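PDB 6MVF: beta-galactosidase/beta-glucuronidase, which binds flavin mononucleotide and probably hydrolyses beta-glucuronides as a glycoside hydrolase family 2 enzyme of the human gut microbiome. Local coordinates for residues A356-I361 against E376-L381. Numbering follows the deposited sequence.
Sequences AEIPFI and EEMKEL. With FMN (flavin mononucleotide), chain G.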
# COMPACT_ATOMS: atom_id res chain seq x y z
N ALA A 356 8.53 -29.79 14.94
CA ALA A 356 7.77 -29.13 16.00
C ALA A 356 7.74 -30.01 17.25
O ALA A 356 7.65 -31.24 17.14
CB ALA A 356 6.35 -28.81 15.54
N GLU A 357 7.80 -29.38 18.43
CA GLU A 357 7.88 -30.14 19.67
C GLU A 357 7.15 -29.43 20.81
O GLU A 357 6.80 -28.24 20.72
CB GLU A 357 9.33 -30.42 20.06
CG GLU A 357 10.09 -29.22 20.52
CD GLU A 357 11.53 -29.54 20.91
OE1 GLU A 357 12.09 -30.55 20.41
OE2 GLU A 357 12.13 -28.80 21.72
N ILE A 358 6.93 -30.18 21.89
CA ILE A 358 6.33 -29.68 23.13
C ILE A 358 7.47 -29.44 24.12
O ILE A 358 8.55 -30.01 23.96
CB ILE A 358 5.31 -30.68 23.70
CG1 ILE A 358 5.98 -32.04 23.93
CG2 ILE A 358 4.10 -30.80 22.79
CD1 ILE A 358 5.05 -33.10 24.40
N PRO A 359 7.27 -28.59 25.17
CA PRO A 359 8.36 -28.33 26.13
C PRO A 359 8.49 -29.38 27.23
O PRO A 359 8.66 -29.03 28.40
CB PRO A 359 7.97 -26.96 26.72
CG PRO A 359 6.49 -26.95 26.63
CD PRO A 359 6.10 -27.74 25.40
N PHE A 360 8.40 -30.65 26.87
CA PHE A 360 8.70 -31.77 27.78
C PHE A 360 10.23 -31.89 27.87
O PHE A 360 10.88 -32.65 27.16
CB PHE A 360 8.04 -33.03 27.23
CG PHE A 360 8.09 -34.20 28.16
CD1 PHE A 360 8.35 -34.03 29.52
CD2 PHE A 360 7.87 -35.50 27.67
CE1 PHE A 360 8.39 -35.12 30.37
CE2 PHE A 360 7.92 -36.60 28.50
CZ PHE A 360 8.18 -36.42 29.85
N ILE A 361 10.82 -31.09 28.77
CA ILE A 361 12.24 -30.79 28.69
C ILE A 361 12.95 -31.06 30.02
O ILE A 361 12.44 -30.71 31.10
CB ILE A 361 12.46 -29.32 28.25
CG1 ILE A 361 13.94 -29.01 28.05
CG2 ILE A 361 11.81 -28.36 29.22
CD1 ILE A 361 14.19 -27.95 26.97
N GLU A 376 -1.90 -33.20 27.11
CA GLU A 376 -2.74 -32.12 26.58
C GLU A 376 -1.94 -31.23 25.64
O GLU A 376 -2.44 -30.83 24.58
CB GLU A 376 -3.32 -31.29 27.71
CG GLU A 376 -4.18 -32.05 28.68
CD GLU A 376 -5.60 -32.21 28.22
OE1 GLU A 376 -5.81 -32.62 27.06
OE2 GLU A 376 -6.51 -31.93 29.03
N GLU A 377 -0.70 -30.91 26.03
CA GLU A 377 0.13 -30.03 25.22
C GLU A 377 0.46 -30.66 23.88
O GLU A 377 0.53 -29.97 22.86
CB GLU A 377 1.41 -29.66 25.98
CG GLU A 377 2.09 -28.43 25.43
CD GLU A 377 3.00 -27.72 26.45
OE1 GLU A 377 3.63 -28.40 27.30
OE2 GLU A 377 3.11 -26.48 26.38
N MET A 378 0.64 -31.99 23.85
CA MET A 378 0.90 -32.64 22.58
C MET A 378 -0.37 -32.73 21.73
O MET A 378 -0.30 -32.61 20.50
CB MET A 378 1.48 -34.02 22.80
CG MET A 378 2.00 -34.65 21.54
SD MET A 378 3.55 -33.86 21.04
CE MET A 378 3.37 -34.02 19.29
N LYS A 379 -1.51 -32.88 22.39
CA LYS A 379 -2.80 -32.94 21.67
C LYS A 379 -3.08 -31.57 21.04
O LYS A 379 -3.57 -31.53 19.96
CB LYS A 379 -3.90 -33.42 22.61
CG LYS A 379 -5.06 -34.10 21.91
CD LYS A 379 -6.05 -34.79 22.80
CE LYS A 379 -7.33 -35.12 22.07
NZ LYS A 379 -8.31 -35.80 22.93
N GLU A 380 -2.76 -30.49 21.74
CA GLU A 380 -2.95 -29.16 21.18
C GLU A 380 -1.95 -28.88 20.07
O GLU A 380 -2.28 -28.23 19.08
CB GLU A 380 -2.85 -28.10 22.27
CG GLU A 380 -3.95 -28.15 23.30
CD GLU A 380 -3.74 -27.15 24.43
OE1 GLU A 380 -2.58 -26.97 24.86
OE2 GLU A 380 -4.73 -26.54 24.87
N LEU A 381 -0.71 -29.35 20.24
CA LEU A 381 0.30 -29.09 19.21
C LEU A 381 -0.08 -29.75 17.90
O LEU A 381 0.09 -29.16 16.82
CB LEU A 381 1.67 -29.57 19.68
CG LEU A 381 2.79 -29.51 18.64
CD1 LEU A 381 3.06 -28.06 18.23
CD2 LEU A 381 4.05 -30.22 19.16
N1 FMN G . -13.20 -33.21 17.01
C2 FMN G . -13.98 -32.13 17.15
O2 FMN G . -15.09 -32.20 17.68
N3 FMN G . -13.61 -30.93 16.75
C4 FMN G . -12.47 -30.70 16.17
O4 FMN G . -12.14 -29.59 15.79
C4A FMN G . -11.60 -31.81 15.97
N5 FMN G . -10.45 -31.58 15.40
C5A FMN G . -9.60 -32.56 15.20
C6 FMN G . -8.40 -32.28 14.59
C7 FMN G . -7.51 -33.26 14.36
C7M FMN G . -6.22 -32.95 13.70
C8 FMN G . -7.82 -34.62 14.78
C8M FMN G . -6.84 -35.71 14.55
C9 FMN G . -9.03 -34.90 15.39
C9A FMN G . -9.94 -33.91 15.61
N10 FMN G . -11.14 -34.18 16.25
C10 FMN G . -12.02 -33.12 16.44
C1' FMN G . -11.40 -35.57 16.59
C2' FMN G . -11.53 -36.06 18.01
O2' FMN G . -10.19 -36.34 18.34
C3' FMN G . -12.26 -37.38 18.12
O3' FMN G . -13.03 -37.59 16.96
C4' FMN G . -13.25 -37.45 19.26
O4' FMN G . -13.94 -36.21 19.28
C5' FMN G . -12.63 -37.77 20.63
O5' FMN G . -12.40 -36.59 21.38
P FMN G . -11.47 -36.53 22.66
O1P FMN G . -12.12 -35.47 23.46
O2P FMN G . -11.51 -37.91 23.24
O3P FMN G . -10.07 -36.18 22.25
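Ile-358 CA and Met-378 CA lie 6.2 Å apart where the loop leaving strand 353-357 runs beside helix 368-385, the first half of a beta-alpha-beta unit in the TIM barrel. No hydrogen bond joins 356-361 to 376-381; the contact rests largely on apolar side chains, with Glu-377 at one end. Ile-358 suits the centre because CG2 reaches both Met-378 and Leu-381, and the longer branch ends on the same sulfur. With CG1 set between the backbone N and the carbonyl carbon (chi1 57°), CG2 falls beside the N and faces the helix, 3.6 Å from Met-378 SD and 3.7 Å from Leu-381 CD2. The flexible Met-378 chain bends at chi2 and crosses the isoleucine at about a right angle. Small Ala-356 leaves room for the branched end of Leu-381, its CB 4.3 Å from CD1. Glu-357 turns away from the helix, its carboxylate engaging Arg-333 and His-336.

The chain of Glu-377 extends to bring its buried carboxylate against CG and CD of Pro-359, OE1 lying 3.2 Å from CD, and OE1 shares a weak hydrogen bond with His-373 NE2. Cutting this side chain back to an alanine is likely to leave the proline ring without its carboxylate neighbour and His-373 without its weak partner. Lys-379, two residues further along the helix, points away from the loop, and its fully extended chain carries NZ to the FMN phosphate, where its 1.9 Å separation from FMN O3P is too short to be trusted as modelled.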